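Local structure of 3-oxoacyl-[acyl-carrier-protein] reductase (Sinorhizobium meliloti, 3U9L) at residues V68-V74 with R124-A128; D89-N94 with G139-I144; E104-Q110 with V205-R211; L114-V119 with A163-M167. The protein probably reduces 3-oxoacyl groups carried on acyl carrier protein, using NADPH, as a member of the short-chain dehydrogenase/reductase family. All coordinates share one frame; numbering follows the deposited sequence.

All four contacts meet on or beside helix 108-136 of a Rossmann-like fold with a seven-stranded parallel sheet. Along the chain come 68-74, 89-94, 104-110, 114-119, 124-128, 139-144, 163-167 and 205-211. Interaction 2 joins the central strands 90-93 and 139-144; its centre is about 15 Å from that of interaction 1 and about 16 Å from that of interaction 4, which both touch it. Interactions 3, 4 and 1 use helix 108-136 from its start onward. Interaction 3 lies farthest out, about 33 Å from interaction 2 between centres, and its residues 104-110 lead into 114-119 of interaction 4. Interactions 1, 3 and 4 reach the second subunit, so one helix serves the core and the dimer.

Interaction 1 (V68-V74 with R124-A128)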
loop_
_atom_site.group_PDB
_atom_site.type_symbol
_atom_site.label_atom_id
_atom_site.label_comp_id
_atom_site.label_asym_id
_atom_site.label_seq_id
_atom_site.Cartn_x
_atom_site.Cartn_y
_atom_site.Cartn_z
ATOM N N VAL A 68 -19.453 2.770 3.234
ATOM C CA VAL A 68 -18.243 3.542 2.968
ATOM C C VAL A 68 -17.899 3.526 1.501
ATOM O O VAL A 68 -16.969 4.203 1.081
ATOM C CB VAL A 68 -17.034 2.999 3.718
ATOM C CG1 VAL A 68 -17.192 3.225 5.210
ATOM C CG2 VAL A 68 -16.836 1.469 3.369
ATOM N N GLN A 69 -18.613 2.727 0.714
ATOM C CA GLN A 69 -18.354 2.682 -0.720
ATOM C C GLN A 69 -19.214 3.747 -1.434
ATOM O O GLN A 69 -19.080 3.947 -2.640
ATOM C CB GLN A 69 -18.572 1.268 -1.287
ATOM C CG GLN A 69 -17.418 0.320 -1.005
ATOM C CD GLN A 69 -17.649 -1.139 -1.442
ATOM O OE1 GLN A 69 -17.005 -1.630 -2.387
ATOM N NE2 GLN A 69 -18.533 -1.847 -0.745
ATOM N N SER A 70 -20.074 4.449 -0.687
ATOM C CA SER A 70 -20.930 5.462 -1.296
ATOM C C SER A 70 -20.698 6.830 -0.682
ATOM O O SER A 70 -20.999 7.037 0.505
ATOM C CB SER A 70 -22.408 5.066 -1.193
ATOM O OG SER A 70 -23.225 6.215 -1.280
ATOM N N GLN A 71 -20.164 7.783 -1.461
ATOM C CA GLN A 71 -19.941 9.131 -0.871
ATOM C C GLN A 71 -21.235 9.710 -0.351
ATOM O O GLN A 71 -21.276 10.307 0.716
ATOM C CB GLN A 71 -19.269 10.119 -1.828
ATOM C CG GLN A 71 -18.877 11.442 -1.085
ATOM C CD GLN A 71 -17.627 11.255 -0.242
ATOM O OE1 GLN A 71 -16.628 10.765 -0.755
ATOM N NE2 GLN A 71 -17.652 11.680 1.031
ATOM N N VAL A 72 -22.308 9.514 -1.101
ATOM C CA VAL A 72 -23.628 10.002 -0.679
ATOM C C VAL A 72 -24.056 9.403 0.654
ATOM O O VAL A 72 -24.471 10.128 1.559
ATOM C CB VAL A 72 -24.694 9.739 -1.763
ATOM C CG1 VAL A 72 -26.116 9.842 -1.158
ATOM C CG2 VAL A 72 -24.505 10.758 -2.887
ATOM N N SER A 73 -23.916 8.088 0.803
ATOM C CA SER A 73 -24.139 7.467 2.100
ATOM C C SER A 73 -23.282 8.067 3.235
ATOM O O SER A 73 -23.773 8.402 4.315
ATOM C CB SER A 73 -23.896 5.969 2.031
ATOM O OG SER A 73 -24.232 5.401 3.285
ATOM N N VAL A 74 -21.986 8.158 2.984
ATOM C CA VAL A 74 -21.054 8.710 3.962
ATOM C C VAL A 74 -21.479 10.117 4.364
ATOM O O VAL A 74 -21.542 10.445 5.552
ATOM C CB VAL A 74 -19.589 8.688 3.404
ATOM C CG1 VAL A 74 -18.657 9.489 4.308
ATOM C CG2 VAL A 74 -19.114 7.276 3.278
ATOM N N ARG A 124 -13.257 8.693 1.616
ATOM C CA ARG A 124 -14.630 9.205 1.622
ATOM C C ARG A 124 -15.003 9.703 3.001
ATOM O O ARG A 124 -15.522 10.789 3.161
ATOM C CB ARG A 124 -15.632 8.104 1.178
ATOM C CG ARG A 124 -15.536 7.823 -0.286
ATOM C CD ARG A 124 -16.567 6.810 -0.773
ATOM N NE ARG A 124 -16.142 6.418 -2.095
ATOM C CZ ARG A 124 -15.521 5.276 -2.384
ATOM N NH1 ARG A 124 -15.338 4.341 -1.456
ATOM N NH2 ARG A 124 -15.119 5.071 -3.614
ATOM N N VAL A 125 -14.751 8.887 4.001
ATOM C CA VAL A 125 -15.072 9.254 5.363
ATOM C C VAL A 125 -14.260 10.469 5.819
ATOM O O VAL A 125 -14.810 11.428 6.414
ATOM C CB VAL A 125 -14.898 8.049 6.346
ATOM C CG1 VAL A 125 -15.115 8.525 7.836
ATOM C CG2 VAL A 125 -15.898 6.970 5.993
ATOM N N ASN A 126 -12.953 10.461 5.555
ATOM C CA ASN A 126 -12.151 11.613 5.940
ATOM C C ASN A 126 -12.587 12.932 5.262
ATOM O O ASN A 126 -12.659 13.991 5.898
ATOM C CB ASN A 126 -10.659 11.341 5.661
ATOM C CG ASN A 126 -10.035 10.515 6.747
ATOM O OD1 ASN A 126 -10.436 10.603 7.881
ATOM N ND2 ASN A 126 -9.070 9.687 6.404
ATOM N N ARG A 127 -12.847 12.862 3.958
ATOM C CA ARG A 127 -13.231 14.053 3.246
ATOM C C ARG A 127 -14.553 14.630 3.796
ATOM O O ARG A 127 -14.763 15.864 3.787
ATOM C CB ARG A 127 -13.299 13.795 1.744
ATOM C CG ARG A 127 -11.886 13.907 1.096
ATOM C CD ARG A 127 -11.909 13.525 -0.426
ATOM N NE ARG A 127 -12.881 14.311 -1.208
ATOM C CZ ARG A 127 -12.703 15.568 -1.604
ATOM N NH1 ARG A 127 -13.673 16.177 -2.286
ATOM N NH2 ARG A 127 -11.574 16.228 -1.324
ATOM N N ALA A 128 -15.422 13.754 4.300
ATOM C CA ALA A 128 -16.684 14.189 4.938
ATOM C C ALA A 128 -16.498 14.739 6.354
ATOM O O ALA A 128 -17.077 15.772 6.721
ATOM C CB ALA A 128 -17.724 12.988 4.947
HETATM O O HOH W 1 -15.074 12.706 -1.829
#
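A bend in Gln71 at chi2 (77°) turns its amide onto the base of Arg124, whose own chain runs extended from CG to NE toward the 68-70 turn. Gln71 NE2 donates to Arg124 O at 3.1 Å and also to Asp75 OD1, while Ala128 N reaches the same Arg124 oxygen from the opposite face of its carbonyl plane. Gln71 OE1 lies over the aliphatic root of the arginine, 3.2 Å from Arg124 CG, and accepts a hydrogen bond from a water 2.7 Å away that accepts in turn from Arg127 NE. At the far end Arg124 NH1 gives a bond of 3.0 Å to a lone pair of Val68 O, and Gln69 O lies over one face of the guanidinium; NH1 also has a salt bridge to Asp116. On the apolar side of the contact Val74 CG1 packs 3.7 Å from Ala128 CB, and Val125 CG2 meets CG1 of both Val68 and Val74. Pro108 of the second subunit packs on Gln71 and Arg124. Ser70 caps the start of helix 71-85 by accepting from Ser73 N. Two crossover helices, 71-85 and 108-136, meeting side by side against a parallel sheet are characteristic of the Rossmann-like fold of short-chain dehydrogenases.

Interaction 2 (D89-N94 with G139-I144); sequences DVLIHN and GLLIWI
His93 and Trp143, paired neighbours on adjacent parallel strands, stack their rings face to face. Both side chains leave the backbone with CG anti to the carbonyl carbon (chi1 -71° and -60°), which, on residues in register on one face, lays them side by side. The centroids of the imidazole and the six-membered indole ring are 4.4 Å apart with the planes at 28°, and His93 CD2 sits over the centre of that indole ring. The backbone ladder sets this spacing: His93 N donates to Ile142 O at 2.8 Å, and Ile144 N to His93 O at 3.0 Å. The ladder continues backward through Ile142 N to Leu91 O, Leu91 N to Leu140 O, and Leu140 N to Asp89 O. On the other face of the sheet Val90 CG1 meets Ile142 CD1 at 3.9 Å, and Ile92 CG2 touches both Ile142 and Ile144. At the C-terminal end Ile144 CG1 lies 3.6 Å from Asn94 OD1. His93 and Asn94 begin HNAG, the counterpart of this family's NNAG motif with histidine for its first asparagine, and Asn94 N is tied to Thr11 OG1. In the second shell, Asn126 OD1 accepts from His93 NE2, which with the stack is likely to hold the imidazole's rotation. Helices 108-136 and 158-179 pack on the face of Leu91, His93 and Trp143, while strand 7-10 flanks 90-93 and strand 183-190 flanks 139-144.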
loop_
_atom_site.group_PDB
_atom_site.type_symbol
_atom_site.label_atom_id
_atom_site.label_comp_id
_atom_site.label_asym_id
_atom_site.label_seq_id
_atom_site.Cartn_x
_atom_site.Cartn_y
_atom_site.Cartn_z
ATOM N N ASP A 89 -15.500 13.742 17.994
ATOM C CA ASP A 89 -14.269 13.858 18.781
ATOM C C ASP A 89 -13.250 12.815 18.369
ATOM O O ASP A 89 -12.051 13.085 18.439
ATOM C CB ASP A 89 -14.497 13.708 20.277
ATOM C CG ASP A 89 -15.360 14.828 20.858
ATOM O OD1 ASP A 89 -15.103 16.022 20.574
ATOM O OD2 ASP A 89 -16.325 14.508 21.595
ATOM N N VAL A 90 -13.734 11.624 18.004
ATOM C CA VAL A 90 -12.898 10.471 17.673
ATOM C C VAL A 90 -13.497 9.794 16.424
ATOM O O VAL A 90 -14.707 9.445 16.386
ATOM C CB VAL A 90 -12.842 9.429 18.843
ATOM C CG1 VAL A 90 -11.919 8.266 18.519
ATOM C CG2 VAL A 90 -12.452 10.087 20.147
ATOM N N LEU A 91 -12.654 9.602 15.424
ATOM C CA LEU A 91 -13.036 8.969 14.179
ATOM C C LEU A 91 -12.213 7.671 14.086
ATOM O O LEU A 91 -10.957 7.707 14.122
ATOM C CB LEU A 91 -12.744 9.918 13.019
ATOM C CG LEU A 91 -12.959 9.399 11.598
ATOM C CD1 LEU A 91 -14.442 8.973 11.490
ATOM C CD2 LEU A 91 -12.601 10.449 10.527
ATOM N N ILE A 92 -12.914 6.535 14.047
ATOM C CA ILE A 92 -12.254 5.233 14.022
ATOM C C ILE A 92 -12.436 4.550 12.670
ATOM O O ILE A 92 -13.532 4.081 12.321
ATOM C CB ILE A 92 -12.648 4.307 15.235
ATOM C CG1 ILE A 92 -12.613 5.070 16.577
ATOM C CG2 ILE A 92 -11.749 3.059 15.271
ATOM C CD1 ILE A 92 -12.975 4.167 17.839
ATOM N N HIS A 93 -11.353 4.546 11.891
ATOM C CA HIS A 93 -11.361 3.906 10.596
ATOM C C HIS A 93 -11.140 2.395 10.763
ATOM O O HIS A 93 -10.024 1.933 11.046
ATOM C CB HIS A 93 -10.271 4.475 9.690
ATOM C CG HIS A 93 -10.547 5.867 9.228
ATOM N ND1 HIS A 93 -11.480 6.153 8.272
ATOM C CD2 HIS A 93 -9.993 7.054 9.601
ATOM C CE1 HIS A 93 -11.484 7.460 8.029
ATOM N NE2 HIS A 93 -10.607 8.022 8.835
ATOM N N ASN A 94 -12.180 1.620 10.527
ATOM C CA ASN A 94 -12.102 0.182 10.752
ATOM C C ASN A 94 -12.680 -0.585 9.582
ATOM O O ASN A 94 -12.242 -1.685 9.302
ATOM C CB ASN A 94 -12.817 -0.191 12.058
ATOM C CG ASN A 94 -12.964 -1.716 12.240
ATOM O OD1 ASN A 94 -12.001 -2.413 12.529
ATOM N ND2 ASN A 94 -14.167 -2.209 12.097
ATOM N N GLY A 139 -9.372 16.773 17.910
ATOM C CA GLY A 139 -10.004 15.523 17.461
ATOM C C GLY A 139 -8.959 14.403 17.428
ATOM O O GLY A 139 -7.754 14.675 17.525
ATOM N N LEU A 140 -9.399 13.163 17.267
ATOM C CA LEU A 140 -8.471 12.026 17.240
ATOM C C LEU A 140 -8.917 11.116 16.170
ATOM O O LEU A 140 -10.114 10.757 16.140
ATOM C CB LEU A 140 -8.493 11.274 18.557
ATOM C CG LEU A 140 -7.757 9.918 18.726
ATOM C CD1 LEU A 140 -6.204 10.063 18.648
ATOM C CD2 LEU A 140 -8.160 9.312 20.072
ATOM N N LEU A 141 -7.986 10.780 15.257
ATOM C CA LEU A 141 -8.189 9.728 14.277
ATOM C C LEU A 141 -7.513 8.487 14.791
ATOM O O LEU A 141 -6.317 8.508 15.192
ATOM C CB LEU A 141 -7.549 10.087 12.912
ATOM C CG LEU A 141 -8.438 10.721 11.866
ATOM C CD1 LEU A 141 -9.067 11.974 12.578
ATOM C CD2 LEU A 141 -7.622 11.132 10.687
ATOM N N ILE A 142 -8.253 7.390 14.763
ATOM C CA ILE A 142 -7.665 6.099 15.081
ATOM C C ILE A 142 -7.836 5.233 13.853
ATOM O O ILE A 142 -8.947 5.089 13.317
ATOM C CB ILE A 142 -8.391 5.446 16.332
ATOM C CG1 ILE A 142 -8.293 6.353 17.565
ATOM C CG2 ILE A 142 -7.864 4.063 16.636
ATOM C CD1 ILE A 142 -8.925 5.759 18.818
ATOM N N TRP A 143 -6.754 4.610 13.405
ATOM C CA TRP A 143 -6.848 3.742 12.239
ATOM C C TRP A 143 -6.588 2.329 12.724
ATOM O O TRP A 143 -5.683 2.106 13.540
ATOM C CB TRP A 143 -5.749 4.144 11.239
ATOM C CG TRP A 143 -5.812 5.581 10.732
ATOM C CD1 TRP A 143 -5.483 6.737 11.439
ATOM C CD2 TRP A 143 -6.183 6.006 9.420
ATOM N NE1 TRP A 143 -5.628 7.865 10.611
ATOM C CE2 TRP A 143 -6.041 7.439 9.375
ATOM C CE3 TRP A 143 -6.603 5.330 8.263
ATOM C CZ2 TRP A 143 -6.332 8.171 8.222
ATOM C CZ3 TRP A 143 -6.840 6.054 7.125
ATOM C CH2 TRP A 143 -6.731 7.454 7.112
ATOM N N ILE A 144 -7.356 1.365 12.244
ATOM C CA ILE A 144 -7.045 -0.048 12.541
ATOM C C ILE A 144 -6.242 -0.523 11.393
ATOM O O ILE A 144 -6.740 -0.666 10.263
ATOM C CB ILE A 144 -8.297 -0.944 12.685
ATOM C CG1 ILE A 144 -9.322 -0.301 13.598
ATOM C CG2 ILE A 144 -7.893 -2.412 13.098
ATOM C CD1 ILE A 144 -8.785 0.069 14.929
#

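Interaction 3 (E104-Q110 with V205-R211); sequences EAFTPEQ and VPDDHAR
Gln110 reaches from the first turn of helix 108-136 to the loop at 205-207. From CB the chain swings out at chi1 -78°, bringing Gln110 CG to 3.5 Å from Asp207 OD2. Beyond it CD lies over Asp207 CG, and the amide and carboxylate planes are stacked only 9° apart. At the tip Gln110 OE1 accepts two hydrogen bonds: Asp207 N comes from above the carbonyl plane at 2.8 Å, and Thr107 N arrives in the plane on a lone pair at 3.1 Å. Gln110 NE2 completes the grip with a bond of 3.0 Å to Val205 O. With a leucine here both backbone N-H groups and the Val205 carbonyl would probably lose their mate, leaving the loop less firmly docked on the helix start. Thr107 OG1 caps that start by accepting from Gln110 N, so Thr107 and Gln110 form a capping box. Pro206 CG rests over the face of Phe106 in a CH-pi contact, 3.7 Å from the ring centroid, and Asp208 N donates to Ala105 O at 3.2 Å. Farther along, Arg211 NH1 meets the anti lone pair of Glu104 OE2 edge-on in a salt bridge. Asp208 shares this ionic network and pairs with Arg127 of the second subunit. Bonds from one buried amide to three backbone groups thus probably hold the loop in place, while the charged cluster ties the start of helix 209-217 to the second subunit.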
loop_
_atom_site.group_PDB
_atom_site.type_symbol
_atom_site.label_atom_id
_atom_site.label_comp_id
_atom_site.label_asym_id
_atom_site.label_seq_id
_atom_site.Cartn_x
_atom_site.Cartn_y
_atom_site.Cartn_z
ATOM N N GLU A 104 -1.729 -13.938 -8.711
ATOM C CA GLU A 104 -1.916 -13.953 -10.170
ATOM C C GLU A 104 -3.338 -14.255 -10.576
ATOM O O GLU A 104 -3.755 -13.833 -11.643
ATOM C CB GLU A 104 -0.991 -14.978 -10.828
ATOM C CG GLU A 104 -0.749 -14.713 -12.364
ATOM C CD GLU A 104 -0.012 -15.868 -13.077
ATOM O OE1 GLU A 104 0.888 -16.482 -12.443
ATOM O OE2 GLU A 104 -0.285 -16.120 -14.285
ATOM N N ALA A 105 -4.096 -14.976 -9.726
ATOM C CA ALA A 105 -5.456 -15.426 -10.059
ATOM C C ALA A 105 -6.520 -14.391 -9.728
ATOM O O ALA A 105 -7.694 -14.518 -10.121
ATOM C CB ALA A 105 -5.785 -16.808 -9.356
ATOM N N PHE A 106 -6.138 -13.382 -8.959
ATOM C CA PHE A 106 -6.996 -12.218 -8.702
ATOM C C PHE A 106 -6.927 -11.265 -9.872
ATOM O O PHE A 106 -5.837 -10.949 -10.348
ATOM C CB PHE A 106 -6.562 -11.482 -7.413
ATOM C CG PHE A 106 -6.956 -12.187 -6.148
ATOM C CD1 PHE A 106 -8.262 -12.116 -5.672
ATOM C CD2 PHE A 106 -6.031 -12.932 -5.450
ATOM C CE1 PHE A 106 -8.641 -12.809 -4.488
ATOM C CE2 PHE A 106 -6.374 -13.586 -4.288
ATOM C CZ PHE A 106 -7.685 -13.534 -3.797
ATOM N N THR A 107 -8.078 -10.780 -10.337
ATOM C CA THR A 107 -8.060 -9.876 -11.463
ATOM C C THR A 107 -7.692 -8.427 -11.040
ATOM O O THR A 107 -7.779 -8.090 -9.851
ATOM C CB THR A 107 -9.411 -9.873 -12.146
ATOM O OG1 THR A 107 -10.371 -9.335 -11.255
ATOM C CG2 THR A 107 -9.827 -11.303 -12.493
ATOM N N PRO A 108 -7.294 -7.605 -12.006
ATOM C CA PRO A 108 -6.949 -6.207 -11.733
ATOM C C PRO A 108 -8.095 -5.486 -11.032
ATOM O O PRO A 108 -7.860 -4.666 -10.146
ATOM C CB PRO A 108 -6.738 -5.624 -13.131
ATOM C CG PRO A 108 -6.305 -6.785 -13.954
ATOM C CD PRO A 108 -7.048 -7.972 -13.412
ATOM N N GLU A 109 -9.324 -5.797 -11.432
ATOM C CA GLU A 109 -10.503 -5.200 -10.819
ATOM C C GLU A 109 -10.637 -5.649 -9.370
ATOM O O GLU A 109 -11.032 -4.872 -8.501
ATOM C CB GLU A 109 -11.763 -5.569 -11.605
ATOM C CG GLU A 109 -11.771 -5.064 -13.038
ATOM C CD GLU A 109 -10.983 -5.959 -13.975
ATOM O OE1 GLU A 109 -10.536 -7.037 -13.533
ATOM O OE2 GLU A 109 -10.813 -5.583 -15.155
ATOM N N GLN A 110 -10.302 -6.911 -9.116
ATOM C CA GLN A 110 -10.357 -7.461 -7.767
ATOM C C GLN A 110 -9.480 -6.646 -6.823
ATOM O O GLN A 110 -9.909 -6.264 -5.734
ATOM C CB GLN A 110 -9.916 -8.925 -7.765
ATOM C CG GLN A 110 -10.979 -9.894 -8.255
ATOM C CD GLN A 110 -10.784 -11.296 -7.712
ATOM O OE1 GLN A 110 -9.989 -12.073 -8.241
ATOM N NE2 GLN A 110 -11.510 -11.627 -6.651
ATOM N N VAL A 205 -12.187 -14.835 -2.743
ATOM C CA VAL A 205 -11.252 -15.682 -3.446
ATOM C C VAL A 205 -11.080 -15.174 -4.880
ATOM O O VAL A 205 -11.815 -14.322 -5.318
ATOM C CB VAL A 205 -11.740 -17.167 -3.498
ATOM C CG1 VAL A 205 -11.692 -17.803 -2.110
ATOM C CG2 VAL A 205 -13.140 -17.247 -4.099
ATOM N N PRO A 206 -10.110 -15.702 -5.599
ATOM C CA PRO A 206 -9.889 -15.231 -6.972
ATOM C C PRO A 206 -11.072 -15.469 -7.906
ATOM O O PRO A 206 -11.718 -16.515 -7.810
ATOM C CB PRO A 206 -8.670 -16.028 -7.415
ATOM C CG PRO A 206 -7.923 -16.332 -6.084
ATOM C CD PRO A 206 -8.973 -16.480 -5.063
ATOM N N ASP A 207 -11.375 -14.487 -8.757
ATOM C CA ASP A 207 -12.374 -14.659 -9.817
ATOM C C ASP A 207 -11.867 -15.527 -10.970
ATOM O O ASP A 207 -12.683 -16.015 -11.733
ATOM C CB ASP A 207 -12.766 -13.312 -10.441
ATOM C CG ASP A 207 -13.714 -12.510 -9.585
ATOM O OD1 ASP A 207 -14.355 -13.094 -8.687
ATOM O OD2 ASP A 207 -13.820 -11.270 -9.809
ATOM N N ASP A 208 -10.546 -15.658 -11.136
ATOM C CA ASP A 208 -9.967 -16.389 -12.255
ATOM C C ASP A 208 -9.731 -17.853 -11.840
ATOM O O ASP A 208 -8.626 -18.250 -11.480
ATOM C CB ASP A 208 -8.654 -15.751 -12.751
ATOM C CG ASP A 208 -8.146 -16.354 -14.088
ATOM O OD1 ASP A 208 -8.624 -17.455 -14.481
ATOM O OD2 ASP A 208 -7.247 -15.750 -14.729
ATOM N N HIS A 209 -10.785 -18.660 -11.913
ATOM C CA HIS A 209 -10.752 -20.015 -11.391
ATOM C C HIS A 209 -9.758 -20.876 -12.124
ATOM O O HIS A 209 -9.043 -21.672 -11.517
ATOM C CB HIS A 209 -12.157 -20.651 -11.485
ATOM C CG HIS A 209 -13.191 -19.927 -10.686
ATOM N ND1 HIS A 209 -12.929 -19.388 -9.436
ATOM C CD2 HIS A 209 -14.482 -19.617 -10.960
ATOM C CE1 HIS A 209 -14.010 -18.786 -8.975
ATOM N NE2 HIS A 209 -14.972 -18.915 -9.879
ATOM N N ALA A 210 -9.724 -20.732 -13.437
ATOM C CA ALA A 210 -8.798 -21.492 -14.262
ATOM C C ALA A 210 -7.336 -21.223 -13.896
ATOM O O ALA A 210 -6.540 -22.159 -13.825
ATOM C CB ALA A 210 -9.026 -21.155 -15.731
ATOM N N ARG A 211 -6.975 -19.936 -13.714
ATOM C CA ARG A 211 -5.619 -19.597 -13.271
ATOM C C ARG A 211 -5.312 -20.189 -11.890
ATOM O O ARG A 211 -4.243 -20.717 -11.667
ATOM C CB ARG A 211 -5.388 -18.078 -13.249
ATOM C CG ARG A 211 -3.951 -17.669 -12.919
ATOM C CD ARG A 211 -3.160 -17.507 -14.186
ATOM N NE ARG A 211 -3.903 -16.672 -15.148
ATOM C CZ ARG A 211 -3.446 -15.594 -15.788
ATOM N NH1 ARG A 211 -2.211 -15.128 -15.618
ATOM N NH2 ARG A 211 -4.267 -14.981 -16.628
HETATM O O HOH W 2 -13.056 -9.947 -11.683
#

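Interaction 4 (L114-V119 with A163-M167); sequences LYDINV and AKAAM
A knob-into-hole contact joins helices 108-136 and 158-179: the methyl of Ala163 sits among Leu114, Tyr115, Asn118 and Val119. The short helical segments run at 40° to each other, with their axes 8.9 Å apart at closest approach. Ala163 CB comes 3.7 Å from Asn118 CB. Val119 CG2, set anti to its carbonyl carbon, presses on the 163-167 turn, 3.2 Å from Ala163 O and touching CB of Ala166 and of Met167, a selenomethionine. Tyr115 offers an edge, with CE1 3.6 Å from Ala166 CB, while Val119 CB lies over the centre of one ring face. Between 116 and 119 the helix widens into a pi-type turn, and a water bridges Asn118 O (2.8 Å) and Lys164 NZ (3.0 Å), accepting from the lysine. This resembles the water that joins asparagine and lysine in the tetrad of related short-chain dehydrogenases, and Asn118, Tyr160 and Lys164 are consistent with those positions. The side chain of Asn118 folds back so that ND2 bonds to Leu114 O at 3.3 Å, from above its carbonyl plane, and to His97 O. Were this asparagine an alanine, the carbonyls of His97 and Leu114 would probably lose the amide that bonds to both, leaving the turn less braced. Lys164 NZ also bonds to Ile144 O at the end of strand 139-144, and Met167 packs against Trp143. On the outer side Tyr115 stacks on Tyr115 of the second subunit, while Ala165 meets its own counterpart there, so these helices lie between the sheet and the dimer partner.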
loop_
_atom_site.group_PDB
_atom_site.type_symbol
_atom_site.label_atom_id
_atom_site.label_comp_id
_atom_site.label_asym_id
_atom_site.label_seq_id
_atom_site.Cartn_x
_atom_site.Cartn_y
_atom_site.Cartn_z
ATOM N N LEU A 114 -10.687 -4.186 -3.614
ATOM C CA LEU A 114 -10.082 -4.302 -2.316
ATOM C C LEU A 114 -9.591 -2.923 -1.831
ATOM O O LEU A 114 -9.957 -2.511 -0.794
ATOM C CB LEU A 114 -9.072 -5.422 -2.288
ATOM C CG LEU A 114 -9.551 -6.832 -1.946
ATOM C CD1 LEU A 114 -9.780 -6.989 -0.508
ATOM C CD2 LEU A 114 -10.691 -7.329 -2.731
ATOM N N TYR A 115 -8.817 -2.244 -2.657
ATOM C CA TYR A 115 -8.446 -0.881 -2.440
ATOM C C TYR A 115 -9.662 0.007 -2.098
ATOM O O TYR A 115 -9.607 0.771 -1.194
ATOM C CB TYR A 115 -7.699 -0.309 -3.623
ATOM C CG TYR A 115 -6.774 0.809 -3.290
ATOM C CD1 TYR A 115 -5.660 0.591 -2.532
ATOM C CD2 TYR A 115 -6.990 2.080 -3.754
ATOM C CE1 TYR A 115 -4.816 1.569 -2.243
ATOM C CE2 TYR A 115 -6.143 3.073 -3.466
ATOM C CZ TYR A 115 -5.056 2.815 -2.718
ATOM O OH TYR A 115 -4.207 3.771 -2.400
ATOM N N ASP A 116 -10.733 -0.125 -2.856
ATOM C CA ASP A 116 -11.949 0.610 -2.599
ATOM C C ASP A 116 -12.388 0.366 -1.159
ATOM O O ASP A 116 -12.519 1.247 -0.386
ATOM C CB ASP A 116 -13.067 0.238 -3.578
ATOM C CG ASP A 116 -14.279 1.186 -3.503
ATOM O OD1 ASP A 116 -14.185 2.297 -3.072
ATOM O OD2 ASP A 116 -15.332 0.810 -3.932
ATOM N N ILE A 117 -12.569 -0.879 -0.833
ATOM C CA ILE A 117 -13.046 -1.240 0.524
ATOM C C ILE A 117 -12.110 -0.851 1.683
ATOM O O ILE A 117 -12.551 -0.422 2.765
ATOM C CB ILE A 117 -13.329 -2.763 0.650
ATOM C CG1 ILE A 117 -14.386 -3.205 -0.370
ATOM C CG2 ILE A 117 -13.845 -3.087 2.075
ATOM C CD1 ILE A 117 -14.675 -4.774 -0.376
ATOM N N ASN A 118 -10.821 -1.030 1.488
ATOM C CA ASN A 118 -9.906 -0.881 2.615
ATOM C C ASN A 118 -9.235 0.504 2.673
ATOM O O ASN A 118 -8.782 0.930 3.734
ATOM C CB ASN A 118 -8.841 -1.964 2.554
ATOM C CG ASN A 118 -9.386 -3.357 2.971
ATOM O OD1 ASN A 118 -9.565 -3.625 4.145
ATOM N ND2 ASN A 118 -9.590 -4.245 1.989
ATOM N N VAL A 119 -9.212 1.209 1.545
ATOM C CA VAL A 119 -8.564 2.523 1.488
ATOM C C VAL A 119 -9.471 3.687 1.049
ATOM O O VAL A 119 -9.577 4.710 1.734
ATOM C CB VAL A 119 -7.287 2.471 0.554
ATOM C CG1 VAL A 119 -6.661 3.864 0.447
ATOM C CG2 VAL A 119 -6.233 1.491 1.122
ATOM N N ALA A 163 -3.626 -3.456 0.067
ATOM C CA ALA A 163 -4.537 -2.402 0.475
ATOM C C ALA A 163 -4.233 -1.956 1.895
ATOM O O ALA A 163 -4.263 -0.774 2.185
ATOM C CB ALA A 163 -5.960 -2.824 0.330
ATOM N N LYS A 164 -3.943 -2.880 2.805
ATOM C CA LYS A 164 -3.660 -2.489 4.190
ATOM C C LYS A 164 -2.343 -1.719 4.285
ATOM O O LYS A 164 -2.221 -0.849 5.137
ATOM C CB LYS A 164 -3.538 -3.706 5.123
ATOM C CG LYS A 164 -4.815 -4.518 5.257
ATOM C CD LYS A 164 -5.984 -3.651 5.677
ATOM C CE LYS A 164 -5.784 -3.094 7.055
ATOM N NZ LYS A 164 -7.030 -2.375 7.615
ATOM N N ALA A 165 -1.348 -2.111 3.488
ATOM C CA ALA A 165 -0.075 -1.431 3.459
ATOM C C ALA A 165 -0.251 0.030 2.994
ATOM O O ALA A 165 0.384 0.963 3.526
ATOM C CB ALA A 165 0.881 -2.161 2.503
ATOM N N ALA A 166 -1.109 0.223 2.003
ATOM C CA ALA A 166 -1.399 1.580 1.492
ATOM C C ALA A 166 -2.129 2.312 2.591
ATOM O O ALA A 166 -1.843 3.486 2.830
ATOM C CB ALA A 166 -2.257 1.521 0.239
HETATM N N MSE A 167 -3.068 1.642 3.272
HETATM C CA MSE A 167 -3.842 2.341 4.304
HETATM C C MSE A 167 -2.968 2.862 5.464
HETATM O O MSE A 167 -3.159 3.973 5.977
HETATM C CB MSE A 167 -4.975 1.466 4.892
HETATM C CG MSE A 167 -5.955 2.295 5.760
HETATM SE SE MSE A 167 -6.408 1.284 7.453
HETATM C CE MSE A 167 -4.732 1.710 8.431
HETATM O O HOH W 3 -8.933 -0.928 5.774
#